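Local coordinates for BIFUNCTIONAL PROTEIN Proline utilization A (PutA) (PDB 5UX5), which catalyses both oxidative steps of proline breakdown to glutamate, using an FAD-dependent proline dehydrogenase and an NAD-dependent aldehyde dehydrogenase joined in a single chain, at residues 191-196 with 207-212; 200-205 with 475-480; 807-812 with 826-831; 927-932 with 994-999; 935-940 with 987-992. All coordinates share one frame; numbering follows the deposited sequence.

Interaction 1. Residues 191-196 with 207-212; sequences TSVVAQ and ELLKER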
# COMPACT_ATOMS: atom_id res chain seq x y z
N THR A 191 -2.50 -10.70 17.02
CA THR A 191 -1.44 -10.61 16.03
C THR A 191 -0.09 -11.06 16.57
O THR A 191 0.84 -11.21 15.78
CB THR A 191 -1.30 -9.20 15.53
OG1 THR A 191 -0.78 -8.38 16.58
CG2 THR A 191 -2.63 -8.70 15.18
N SER A 192 0.04 -11.29 17.87
CA SER A 192 1.23 -11.97 18.36
C SER A 192 1.10 -13.48 18.28
O SER A 192 2.12 -14.17 18.32
CB SER A 192 1.50 -11.58 19.81
OG SER A 192 1.64 -10.18 19.97
N VAL A 193 -0.13 -14.00 18.16
CA VAL A 193 -0.35 -15.44 18.13
C VAL A 193 -0.37 -15.96 16.69
O VAL A 193 0.06 -17.09 16.43
CB VAL A 193 -1.63 -15.78 18.90
CG1 VAL A 193 -2.00 -17.23 18.72
CG2 VAL A 193 -1.43 -15.48 20.37
N VAL A 194 -0.86 -15.15 15.76
CA VAL A 194 -0.84 -15.45 14.33
C VAL A 194 -0.12 -14.30 13.62
O VAL A 194 -0.58 -13.15 13.67
CB VAL A 194 -2.26 -15.64 13.77
CG1 VAL A 194 -2.22 -15.77 12.26
CG2 VAL A 194 -2.90 -16.86 14.38
N ALA A 195 1.01 -14.58 12.99
CA ALA A 195 1.63 -13.51 12.23
C ALA A 195 0.92 -13.36 10.90
O ALA A 195 0.31 -14.31 10.40
CB ALA A 195 3.11 -13.76 12.01
N GLN A 196 1.04 -12.16 10.31
CA GLN A 196 0.46 -11.83 9.01
C GLN A 196 -1.04 -12.12 8.96
O GLN A 196 -1.55 -12.68 7.99
CB GLN A 196 1.18 -12.58 7.89
CG GLN A 196 2.65 -12.18 7.69
CD GLN A 196 3.42 -13.07 6.71
OE1 GLN A 196 2.84 -13.85 5.96
NE2 GLN A 196 4.74 -12.94 6.72
N GLU A 207 -10.29 -19.78 13.55
CA GLU A 207 -9.98 -21.18 13.83
C GLU A 207 -8.50 -21.35 14.14
O GLU A 207 -8.13 -22.11 15.03
CB GLU A 207 -10.38 -22.05 12.65
CG GLU A 207 -11.88 -22.17 12.46
CD GLU A 207 -12.58 -22.87 13.62
OE1 GLU A 207 -12.17 -23.99 14.00
OE2 GLU A 207 -13.55 -22.29 14.16
N LEU A 208 -7.65 -20.61 13.45
CA LEU A 208 -6.23 -20.72 13.72
C LEU A 208 -5.92 -20.19 15.11
O LEU A 208 -5.13 -20.79 15.84
CB LEU A 208 -5.42 -19.96 12.66
CG LEU A 208 -3.91 -20.20 12.68
CD1 LEU A 208 -3.60 -21.69 12.66
CD2 LEU A 208 -3.15 -19.50 11.57
N LEU A 209 -6.53 -19.07 15.50
CA LEU A 209 -6.26 -18.49 16.81
C LEU A 209 -6.75 -19.40 17.94
O LEU A 209 -6.07 -19.57 18.96
CB LEU A 209 -6.90 -17.10 16.90
CG LEU A 209 -6.19 -16.02 16.07
CD1 LEU A 209 -7.19 -14.98 15.65
CD2 LEU A 209 -5.02 -15.38 16.82
N LYS A 210 -7.93 -20.00 17.76
CA LYS A 210 -8.43 -20.93 18.75
C LYS A 210 -7.56 -22.17 18.83
O LYS A 210 -7.26 -22.66 19.92
CB LYS A 210 -9.88 -21.29 18.43
CG LYS A 210 -10.86 -20.16 18.72
CD LYS A 210 -12.28 -20.62 18.57
CE LYS A 210 -12.51 -21.30 17.24
NZ LYS A 210 -13.96 -21.64 17.01
N GLU A 211 -7.16 -22.70 17.67
CA GLU A 211 -6.29 -23.87 17.65
C GLU A 211 -4.98 -23.59 18.38
O GLU A 211 -4.44 -24.47 19.06
CB GLU A 211 -6.04 -24.28 16.20
CG GLU A 211 -5.06 -25.40 16.02
CD GLU A 211 -4.68 -25.59 14.57
OE1 GLU A 211 -5.53 -25.29 13.70
OE2 GLU A 211 -3.54 -26.02 14.32
N ARG A 212 -4.47 -22.38 18.27
CA ARG A 212 -3.19 -22.06 18.89
C ARG A 212 -3.30 -21.63 20.34
O ARG A 212 -2.36 -21.85 21.11
CB ARG A 212 -2.48 -20.96 18.08
CG ARG A 212 -1.95 -21.45 16.76
CD ARG A 212 -1.22 -20.34 16.08
NE ARG A 212 -0.56 -20.76 14.87
CZ ARG A 212 0.07 -19.93 14.05
NH1 ARG A 212 0.09 -18.64 14.34
NH2 ARG A 212 0.69 -20.37 12.96
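Val-193 O, in the short, weakly bonded helix at about 190-193, accepts a hydrogen bond from Arg-212 NH1 at 2.6 Å. The donor lies in the carbonyl plane on a lone pair, but an N-H...O angle of 134° shows that the bond is bent. Arg-212 can span the gap because its chain is extended from CG to NE. On the way its CB passes Val-193 CG1 at 3.8 Å, the two side chains running in opposite directions. Leu-208 CD2 sits over the centre of one guanidinium face, 4.1 Å above the plane, and the salt bridge from NH2 to Asp-164 gives the group a second polar hold. Both segments belong to the proline dehydrogenase part of the chain, a member of the TIM-barrel clan: helix 190-193 directly follows strand 185-189 of the parallel sheet, and helix 202-221 leads on to the neighbouring strand 228-232. The rest of the contact is apolar. Val-194 points at the helix, with CG2 3.6 Å from Leu-209 CD2 and 3.9 Å from Leu-208 CD2, wedged between two successive leucines. Leu-209 CD2 also reaches Val-193 CB at 4.0 Å, and on helix 239-251 the same leucine packs against Val-241 and Leu-245.

Interaction 2. Residues 200-205 with 475-480; sequences WDIDGN and ALLSTL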
# COMPACT_ATOMS: atom_id res chain seq x y z
N TRP A 200 -8.90 -10.74 5.18
CA TRP A 200 -10.03 -11.19 4.37
C TRP A 200 -10.57 -12.54 4.80
O TRP A 200 -11.61 -12.97 4.28
CB TRP A 200 -9.63 -11.27 2.89
CG TRP A 200 -9.40 -9.90 2.30
CD1 TRP A 200 -8.21 -9.25 2.20
CD2 TRP A 200 -10.38 -9.03 1.74
NE1 TRP A 200 -8.38 -8.04 1.62
CE2 TRP A 200 -9.71 -7.87 1.33
CE3 TRP A 200 -11.76 -9.12 1.56
CZ2 TRP A 200 -10.37 -6.77 0.75
CZ3 TRP A 200 -12.42 -8.04 0.98
CH2 TRP A 200 -11.72 -6.88 0.58
N ASP A 201 -9.92 -13.22 5.73
CA ASP A 201 -10.30 -14.57 6.12
C ASP A 201 -10.57 -14.57 7.62
O ASP A 201 -9.76 -15.07 8.40
CB ASP A 201 -9.19 -15.56 5.76
CG ASP A 201 -9.58 -17.01 6.03
OD1 ASP A 201 -10.80 -17.29 6.03
OD2 ASP A 201 -8.68 -17.87 6.24
N ILE A 202 -11.72 -14.01 8.02
CA ILE A 202 -12.03 -13.95 9.44
C ILE A 202 -12.32 -15.35 9.99
O ILE A 202 -11.81 -15.69 11.06
CB ILE A 202 -13.19 -12.98 9.73
CG1 ILE A 202 -13.24 -12.66 11.21
CG2 ILE A 202 -14.53 -13.56 9.37
CD1 ILE A 202 -14.18 -11.55 11.56
N ASP A 203 -13.00 -16.20 9.21
CA ASP A 203 -13.34 -17.56 9.66
C ASP A 203 -12.08 -18.37 9.91
O ASP A 203 -11.97 -19.06 10.93
CB ASP A 203 -14.20 -18.31 8.62
CG ASP A 203 -15.55 -17.63 8.30
OD1 ASP A 203 -16.02 -16.75 9.05
OD2 ASP A 203 -16.15 -18.01 7.28
N GLY A 204 -11.14 -18.31 8.97
CA GLY A 204 -9.91 -19.07 9.11
C GLY A 204 -9.00 -18.51 10.18
O GLY A 204 -8.35 -19.25 10.90
N ASN A 205 -8.94 -17.19 10.28
CA ASN A 205 -8.13 -16.59 11.33
C ASN A 205 -8.66 -17.00 12.70
O ASN A 205 -7.87 -17.29 13.61
CB ASN A 205 -8.10 -15.08 11.17
CG ASN A 205 -7.33 -14.64 9.92
OD1 ASN A 205 -7.04 -15.44 9.03
ND2 ASN A 205 -7.00 -13.37 9.85
N ALA A 475 -12.11 -4.29 7.18
CA ALA A 475 -12.46 -4.07 8.58
C ALA A 475 -13.96 -4.03 8.80
O ALA A 475 -14.42 -4.29 9.91
CB ALA A 475 -11.83 -2.78 9.11
N LEU A 476 -14.74 -3.75 7.77
CA LEU A 476 -16.19 -3.84 7.87
C LEU A 476 -16.65 -5.29 7.68
O LEU A 476 -16.24 -5.95 6.72
CB LEU A 476 -16.85 -2.95 6.83
CG LEU A 476 -16.39 -1.51 6.78
CD1 LEU A 476 -17.08 -0.87 5.58
CD2 LEU A 476 -16.69 -0.78 8.09
N LEU A 477 -17.56 -5.76 8.55
CA LEU A 477 -18.12 -7.10 8.36
C LEU A 477 -18.98 -7.18 7.11
O LEU A 477 -19.05 -8.25 6.51
CB LEU A 477 -18.94 -7.55 9.58
CG LEU A 477 -18.16 -7.70 10.89
CD1 LEU A 477 -19.07 -7.75 12.07
CD2 LEU A 477 -17.29 -8.96 10.85
N SER A 478 -19.62 -6.09 6.70
CA SER A 478 -20.38 -6.17 5.45
C SER A 478 -19.46 -6.43 4.26
O SER A 478 -19.87 -7.11 3.31
CB SER A 478 -21.24 -4.92 5.22
OG SER A 478 -20.57 -3.69 5.47
N THR A 479 -18.21 -5.95 4.33
CA THR A 479 -17.22 -6.22 3.29
C THR A 479 -16.83 -7.69 3.27
O THR A 479 -16.83 -8.33 2.21
CB THR A 479 -15.99 -5.36 3.52
OG1 THR A 479 -16.38 -4.00 3.58
CG2 THR A 479 -14.94 -5.56 2.44
N LEU A 480 -16.46 -8.23 4.44
CA LEU A 480 -16.15 -9.65 4.58
C LEU A 480 -17.34 -10.53 4.20
O LEU A 480 -17.15 -11.72 3.90
CB LEU A 480 -15.71 -9.98 6.01
CG LEU A 480 -14.46 -9.21 6.44
CD1 LEU A 480 -14.12 -9.45 7.90
CD2 LEU A 480 -13.29 -9.56 5.54
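Apolar packing carries the whole contact between Trp-200 and Ile-202 on one side and Leu-477, Thr-479 and Leu-480 on the other. The six-membered part of the indole meets the methyl of Thr-479: Trp-200 CZ3 lies 3.8 Å and CH2 3.9 Å from Thr-479 CG2, an oblique approach. Thr-479 offers this methyl because CG2 stands opposite its own backbone N, while OG1 is turned aside and bonds to the carbonyl of Asp-473. Around the indole, Ala-483 of helix 477-484 and Ile-550 and Ala-551 of helix 550-574 supply further packing. Leu-480 forks across the start of the other segment, its CD2 3.8 Å from Trp-200 CA and its CD1 4.1 Å from Ile-202 CB. Farther out, Ile-202 CD1 touches Leu-477 CD2 at 4.1 Å; chi1 and chi2 of Ile-202, -165° and 170°, keep that branch extended, which carries CD1 to the leucine. In the fold, the contact joins helix 202-221 of the TIM-barrel-clan proline dehydrogenase region to helix 477-484, some 270 residues on, beside its first turn.

No polar bond joins the two segments; polar groups pair within their own segment or with residues around it, as Asp-203 does with Arg-244. Asp-201, the N-cap of helix 202-221, accepts from Gly-204 N through OD1 at 3.1 Å, with an N-H...O angle of 149° and the donor well above the carboxylate plane.

Interaction 3. Residues 807-812 with 826-831; sequences DNVRPG and GIMHAE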
# COMPACT_ATOMS: atom_id res chain seq x y z
N ASP A 807 20.72 -16.30 -1.63
CA ASP A 807 21.72 -15.50 -0.93
C ASP A 807 23.01 -15.43 -1.76
O ASP A 807 23.35 -16.35 -2.52
CB ASP A 807 21.96 -16.13 0.46
CG ASP A 807 22.58 -15.17 1.46
OD1 ASP A 807 22.68 -13.96 1.18
OD2 ASP A 807 22.90 -15.65 2.57
N ASN A 808 23.74 -14.31 -1.60
CA ASN A 808 25.04 -14.10 -2.25
C ASN A 808 24.91 -13.99 -3.77
O ASN A 808 25.78 -14.46 -4.52
CB ASN A 808 26.02 -15.21 -1.84
CG ASN A 808 26.33 -15.18 -0.36
OD1 ASN A 808 26.58 -14.12 0.22
ND2 ASN A 808 26.25 -16.33 0.28
N VAL A 809 23.83 -13.37 -4.24
CA VAL A 809 23.68 -13.08 -5.66
C VAL A 809 24.70 -12.02 -6.05
O VAL A 809 24.72 -10.92 -5.48
CB VAL A 809 22.24 -12.62 -5.97
CG1 VAL A 809 22.16 -12.02 -7.34
CG2 VAL A 809 21.30 -13.80 -5.87
N ARG A 810 25.61 -12.36 -7.05
CA ARG A 810 26.71 -11.43 -7.27
C ARG A 810 26.43 -10.51 -8.45
O ARG A 810 25.67 -10.88 -9.36
CB ARG A 810 28.01 -12.21 -7.51
CG ARG A 810 28.55 -12.99 -6.31
CD ARG A 810 28.95 -12.06 -5.16
NE ARG A 810 29.84 -10.97 -5.57
CZ ARG A 810 30.34 -10.06 -4.74
NH1 ARG A 810 30.05 -10.10 -3.45
NH2 ARG A 810 31.15 -9.11 -5.21
N PRO A 811 27.04 -9.32 -8.51
CA PRO A 811 26.77 -8.39 -9.62
C PRO A 811 27.21 -8.96 -10.96
O PRO A 811 28.37 -9.35 -11.14
CB PRO A 811 27.61 -7.16 -9.25
CG PRO A 811 28.71 -7.69 -8.40
CD PRO A 811 28.05 -8.78 -7.58
N GLY A 812 26.30 -8.95 -11.93
CA GLY A 812 26.58 -9.48 -13.24
C GLY A 812 26.28 -10.95 -13.38
O GLY A 812 26.35 -11.48 -14.50
N GLY A 826 16.34 -12.41 -4.48
CA GLY A 826 17.78 -12.61 -4.32
C GLY A 826 18.37 -11.55 -3.40
O GLY A 826 18.01 -10.37 -3.49
N ILE A 827 19.30 -11.96 -2.54
CA ILE A 827 19.99 -11.06 -1.63
C ILE A 827 21.39 -10.83 -2.15
O ILE A 827 22.11 -11.79 -2.43
CB ILE A 827 20.05 -11.61 -0.19
CG1 ILE A 827 18.66 -12.04 0.28
CG2 ILE A 827 20.68 -10.56 0.74
CD1 ILE A 827 18.66 -12.63 1.65
N MET A 828 21.78 -9.57 -2.27
CA MET A 828 23.14 -9.18 -2.58
C MET A 828 23.73 -8.50 -1.36
O MET A 828 23.01 -7.82 -0.63
CB MET A 828 23.20 -8.26 -3.79
CG MET A 828 22.33 -8.72 -4.93
SD MET A 828 22.43 -7.62 -6.35
CE MET A 828 24.02 -8.06 -7.05
N HIS A 829 25.01 -8.74 -1.11
CA HIS A 829 25.69 -8.13 0.02
C HIS A 829 26.70 -7.12 -0.52
O HIS A 829 27.69 -7.51 -1.15
CB HIS A 829 26.38 -9.18 0.88
CG HIS A 829 25.44 -10.20 1.44
ND1 HIS A 829 24.72 -10.00 2.60
CD2 HIS A 829 25.12 -11.44 1.01
CE1 HIS A 829 23.98 -11.07 2.84
NE2 HIS A 829 24.21 -11.96 1.90
N ALA A 830 26.46 -5.85 -0.24
CA ALA A 830 27.31 -4.77 -0.74
C ALA A 830 28.12 -4.16 0.39
O ALA A 830 27.70 -4.14 1.55
CB ALA A 830 26.48 -3.69 -1.43
N GLU A 831 29.32 -3.67 0.04
CA GLU A 831 30.23 -3.08 1.02
C GLU A 831 29.86 -1.65 1.39
O GLU A 831 30.35 -1.16 2.42
CB GLU A 831 31.65 -3.10 0.48
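Val-809 and Met-828 form the close-packed half of this contact, and the His-829 ring with Asp-807 and Asn-808 forms its more open half. In the buried part, Val-809 N donates to Ile-827 O at 3.0 Å with an N-H...O angle of 154°. Val-809 points at the strand, bringing CB 4.0 Å from Met-828 CG and CG2 4.0 Å from Gly-826 CA. The methionine is straight at chi2 but turns at chi3, a bend that carries CE past the Val-809 carbonyl to within 3.6 Å of Pro-811 N.

On the partly exposed side, His-829 NE2 donates to Asp-807 OD1 at 2.6 Å. This His-carboxylate hydrogen bond uses the syn side of the oxygen at the ring's edge, with carboxylate and imidazole planes 56° apart. The negative charge would probably polarise the ring. Asn-808 OD1 approaches the same ring obliquely, 3.2 Å from His-829 CD2. The exposed Arg-810 comes no nearer than 4.2 Å, NH1 to His-829 O.

In the aldehyde dehydrogenase region, strand 824-830 runs between and parallel to strands 804-807 and 728-734. From the end of strand 804-807 the chain turns off, so that the 807-811 and 826-829 directions lie 74° apart, while Trp-839 of helix 833-841 covers both Met-828 and Pro-811.

Interaction 4. Residues 927-932 with 994-999; sequences PAYREL and ALRTGT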
# COMPACT_ATOMS: atom_id res chain seq x y z
N PRO A 927 21.45 35.37 -20.55
CA PRO A 927 22.00 35.80 -21.85
C PRO A 927 22.60 34.68 -22.69
O PRO A 927 22.64 34.82 -23.92
CB PRO A 927 23.08 36.82 -21.44
CG PRO A 927 22.72 37.20 -20.02
CD PRO A 927 22.17 35.96 -19.42
N ALA A 928 23.03 33.57 -22.07
CA ALA A 928 23.55 32.44 -22.85
C ALA A 928 22.52 31.93 -23.83
O ALA A 928 22.86 31.56 -24.96
CB ALA A 928 23.98 31.30 -21.94
N TYR A 929 21.26 31.99 -23.46
CA TYR A 929 20.22 31.53 -24.36
C TYR A 929 20.04 32.52 -25.49
O TYR A 929 19.89 32.12 -26.66
CB TYR A 929 18.91 31.33 -23.61
CG TYR A 929 18.91 30.27 -22.52
CD1 TYR A 929 18.65 28.94 -22.81
CD2 TYR A 929 19.21 30.60 -21.20
CE1 TYR A 929 18.64 27.96 -21.80
CE2 TYR A 929 19.21 29.64 -20.20
CZ TYR A 929 18.92 28.32 -20.50
OH TYR A 929 18.93 27.35 -19.49
N ARG A 930 20.05 33.82 -25.18
CA ARG A 930 19.80 34.79 -26.24
C ARG A 930 20.92 34.81 -27.26
O ARG A 930 20.66 35.02 -28.46
CB ARG A 930 19.53 36.18 -25.63
CG ARG A 930 18.13 36.24 -24.98
CD ARG A 930 17.57 37.63 -24.80
NE ARG A 930 18.58 38.51 -24.24
CZ ARG A 930 18.69 38.79 -22.95
NH1 ARG A 930 17.85 38.28 -22.05
NH2 ARG A 930 19.65 39.61 -22.56
N GLU A 931 22.15 34.46 -26.84
CA GLU A 931 23.26 34.31 -27.77
C GLU A 931 22.96 33.27 -28.85
O GLU A 931 23.41 33.42 -29.99
CB GLU A 931 24.54 33.93 -27.01
N LEU A 932 22.21 32.21 -28.50
CA LEU A 932 21.84 31.18 -29.46
C LEU A 932 20.63 31.57 -30.29
O LEU A 932 20.49 31.11 -31.42
CB LEU A 932 21.50 29.87 -28.75
CG LEU A 932 22.61 28.92 -28.32
CD1 LEU A 932 21.97 27.80 -27.60
CD2 LEU A 932 23.36 28.40 -29.52
N ALA A 994 19.18 21.84 -24.98
CA ALA A 994 20.23 21.08 -24.31
C ALA A 994 21.01 21.92 -23.32
O ALA A 994 21.53 21.40 -22.33
CB ALA A 994 21.18 20.45 -25.33
N LEU A 995 21.15 23.22 -23.61
CA LEU A 995 21.84 24.11 -22.68
C LEU A 995 21.09 24.19 -21.36
O LEU A 995 21.71 24.39 -20.31
CB LEU A 995 21.98 25.49 -23.31
CG LEU A 995 22.71 26.60 -22.54
CD1 LEU A 995 24.10 26.17 -22.20
CD2 LEU A 995 22.76 27.87 -23.41
N ARG A 996 19.77 24.02 -21.39
CA ARG A 996 18.93 24.17 -20.22
C ARG A 996 18.80 22.88 -19.42
O ARG A 996 18.67 22.94 -18.19
CB ARG A 996 17.54 24.67 -20.66
CG ARG A 996 16.50 24.75 -19.56
CD ARG A 996 15.18 25.32 -20.04
NE ARG A 996 15.31 26.65 -20.64
CZ ARG A 996 15.24 27.80 -19.97
NH1 ARG A 996 15.06 27.78 -18.66
NH2 ARG A 996 15.36 28.96 -20.59
N THR A 997 18.81 21.73 -20.08
CA THR A 997 18.68 20.47 -19.38
C THR A 997 20.03 19.82 -19.08
O THR A 997 20.09 18.93 -18.22
CB THR A 997 17.80 19.49 -20.15
OG1 THR A 997 18.38 19.22 -21.43
CG2 THR A 997 16.44 20.08 -20.34
N GLY A 998 21.09 20.26 -19.75
CA GLY A 998 22.39 19.62 -19.64
C GLY A 998 22.61 18.43 -20.56
O GLY A 998 23.66 17.78 -20.45
N THR A 999 21.66 18.11 -21.43
CA THR A 999 21.79 16.98 -22.33
C THR A 999 22.93 17.20 -23.32
O THR A 999 23.28 18.33 -23.66
CB THR A 999 20.48 16.78 -23.10
OG1 THR A 999 19.41 16.58 -22.19
CG2 THR A 999 20.57 15.61 -24.03
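Two first torsions set the meeting of Tyr-929 and Arg-996: the tyrosine ring swings to the side away from its carbonyl carbon, and the arginine starts out opposite its own N (chi1 174°) before bending at chi3 and laying its guanidinium over the ring. The result is a stacked cation-pi pair between helix 927-932 and the last turn of helix 984-997. The planes are 20° apart and the centres 4.3 Å apart, but the cation is displaced from the ring axis: CZ sits 33° off the ring normal, with the phenol OH over the guanidinium centre and NH2 toward the ring's rim. A salt bridge from NH2 to Glu-946 on helix 936-953 probably helps fix its rotation. The opposite ring face receives Leu-995, whose CD2 is 4.3 Å from Tyr-929 CD1, making a sandwich of aliphatic, aromatic and cationic layers. That methyl is shared, lying 3.9 Å from Ala-928 CB and 4.3 Å from Leu-932 CD1. The contact is at the protein surface, and Gly-998 ends helix 984-997 just beyond it with a positive phi. At the outer end of the ring, Tyr-929 OH rests 3.2 Å from Arg-996 CB.

Interaction 5. Residues 935-940 with 987-992; sequences TEFLKR and FNRLKL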
# COMPACT_ATOMS: atom_id res chain seq x y z
N THR A 935 17.00 33.95 -34.42
CA THR A 935 15.88 33.97 -35.36
C THR A 935 14.60 34.32 -34.62
O THR A 935 14.51 34.17 -33.40
CB THR A 935 15.70 32.61 -36.05
OG1 THR A 935 16.94 32.22 -36.65
CG2 THR A 935 14.60 32.67 -37.12
N GLU A 936 13.61 34.81 -35.38
CA GLU A 936 12.25 34.87 -34.89
C GLU A 936 11.91 33.55 -34.21
O GLU A 936 11.55 33.51 -33.03
CB GLU A 936 11.27 35.17 -36.03
N PHE A 937 12.08 32.46 -34.95
CA PHE A 937 11.73 31.14 -34.44
C PHE A 937 12.56 30.78 -33.21
O PHE A 937 12.03 30.24 -32.23
CB PHE A 937 11.94 30.10 -35.54
CG PHE A 937 11.78 28.68 -35.08
CD1 PHE A 937 10.51 28.11 -34.96
CD2 PHE A 937 12.89 27.90 -34.77
CE1 PHE A 937 10.36 26.80 -34.57
CE2 PHE A 937 12.74 26.60 -34.38
CZ PHE A 937 11.47 26.04 -34.27
N LEU A 938 13.86 31.06 -33.23
CA LEU A 938 14.69 30.66 -32.10
C LEU A 938 14.43 31.52 -30.88
O LEU A 938 14.49 31.01 -29.76
CB LEU A 938 16.16 30.68 -32.48
CG LEU A 938 16.49 29.63 -33.54
CD1 LEU A 938 17.83 29.89 -34.17
CD2 LEU A 938 16.46 28.24 -32.90
N LYS A 939 14.14 32.80 -31.06
CA LYS A 939 13.75 33.61 -29.91
C LYS A 939 12.44 33.11 -29.32
O LYS A 939 12.27 33.07 -28.10
CB LYS A 939 13.67 35.09 -30.28
CG LYS A 939 15.04 35.73 -30.59
CD LYS A 939 14.87 37.20 -30.97
CE LYS A 939 16.20 37.90 -31.26
NZ LYS A 939 17.05 37.22 -32.28
N ARG A 940 11.52 32.69 -30.17
CA ARG A 940 10.24 32.22 -29.67
C ARG A 940 10.41 30.92 -28.89
O ARG A 940 9.75 30.71 -27.87
CB ARG A 940 9.28 32.05 -30.85
CG ARG A 940 7.94 31.51 -30.47
CD ARG A 940 7.11 31.24 -31.69
NE ARG A 940 5.82 30.71 -31.32
CZ ARG A 940 4.86 31.46 -30.79
NH1 ARG A 940 5.11 32.75 -30.59
NH2 ARG A 940 3.68 30.94 -30.46
N PHE A 987 18.77 22.55 -35.47
CA PHE A 987 19.83 22.12 -34.57
C PHE A 987 20.11 23.14 -33.47
O PHE A 987 20.49 22.77 -32.36
CB PHE A 987 21.10 21.79 -35.34
CG PHE A 987 22.04 20.93 -34.56
CD1 PHE A 987 21.86 19.55 -34.53
CD2 PHE A 987 23.08 21.48 -33.83
CE1 PHE A 987 22.71 18.73 -33.79
CE2 PHE A 987 23.94 20.67 -33.08
CZ PHE A 987 23.75 19.29 -33.06
N ASN A 988 20.00 24.44 -33.77
CA ASN A 988 20.18 25.45 -32.73
C ASN A 988 19.02 25.43 -31.74
O ASN A 988 19.22 25.62 -30.53
CB ASN A 988 20.33 26.84 -33.36
CG ASN A 988 21.69 27.05 -34.01
OD1 ASN A 988 22.64 26.32 -33.76
ND2 ASN A 988 21.78 28.07 -34.86
N ARG A 989 17.81 25.18 -32.23
CA ARG A 989 16.68 25.03 -31.32
C ARG A 989 16.94 23.89 -30.34
O ARG A 989 16.52 23.97 -29.18
CB ARG A 989 15.39 24.77 -32.10
CG ARG A 989 14.16 24.97 -31.24
CD ARG A 989 13.77 23.71 -30.43
NE ARG A 989 12.67 24.01 -29.53
CZ ARG A 989 12.82 24.47 -28.30
NH1 ARG A 989 14.02 24.66 -27.79
NH2 ARG A 989 11.77 24.74 -27.57
N LEU A 990 17.57 22.80 -30.80
CA LEU A 990 17.95 21.72 -29.90
C LEU A 990 19.12 22.11 -28.98
O LEU A 990 19.22 21.59 -27.87
CB LEU A 990 18.28 20.44 -30.68
CG LEU A 990 17.22 19.74 -31.57
CD1 LEU A 990 17.69 18.40 -31.99
CD2 LEU A 990 15.88 19.61 -30.89
N LYS A 991 20.00 23.01 -29.42
CA LYS A 991 21.09 23.42 -28.53
C LYS A 991 20.54 24.28 -27.38
O LYS A 991 21.01 24.16 -26.24
CB LYS A 991 22.18 24.16 -29.33
N LEU A 992 19.55 25.13 -27.67
CA LEU A 992 18.82 25.87 -26.64
C LEU A 992 18.24 24.94 -25.58
O LEU A 992 18.35 25.21 -24.38
CB LEU A 992 17.69 26.68 -27.27
CG LEU A 992 17.95 28.10 -27.77
CD1 LEU A 992 16.72 28.62 -28.49
CD2 LEU A 992 18.28 28.95 -26.57
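Leu-938 and Arg-989 mark the closest backbone approach, CA to CA 6.0 Å, between two helical segments running nearly parallel. The axes of 936-940 and 987-992 cross at -19° and come within 10.0 Å, so side chains fill the space between them. Leu-938 has the largest share, 85 Å² of the 210 Å² buried. Its CG lies opposite the carbonyl carbon (chi1 -66°), directing the two methyls at the facing helix: CD2 rests 3.4 Å from Arg-989 N and 3.7 Å from Arg-989 CB, and CD1 is 4.0 Å from Asn-988 CB. From the facing helix, Leu-992 brings CD1 to within 3.5 Å of the Leu-938 carbonyl O. Phe-937 CE2 lies 3.8 Å from Arg-989 CG, at its aliphatic root, with ring and guanidinium planes almost perpendicular at 87°. The arginine bends at chi2, leading its charged end away from this contact to a salt bridge with Asp-945 and a hydrogen bond from NE to Leu-1045 O. The contact joins helices 936-953 and 984-997 by van der Waals packing, and Arg-989 plays two parts: CB and CG serve as hydrocarbon, while its buried charge is answered by Asp-945, about two turns beyond Leu-938, and by Leu-1045 O.

How the interactions relate
Along the chain, interactions 1 and 2 come first and interlock, their segments alternating; interaction 3 follows, then interactions 4 and 5. The first two share helix 202-221 of the proline dehydrogenase region, with centres 15 Å apart, and interaction 2 ties that region to helix 477-484. Interaction 3, about 35 Å from interaction 1 between centres, lies in the aldehyde dehydrogenase region. Interactions 4 and 5 both use helix 984-997 and are 10 Å apart between centres; they touch where Leu-992 packs on Tyr-929 and Leu-932, and 935-940 and 987-992 fall between the segments of interaction 4. About 64 Å separates the centres of interactions 1 and 4, so the set samples both catalytic regions and the C-terminal part of this bifunctional enzyme.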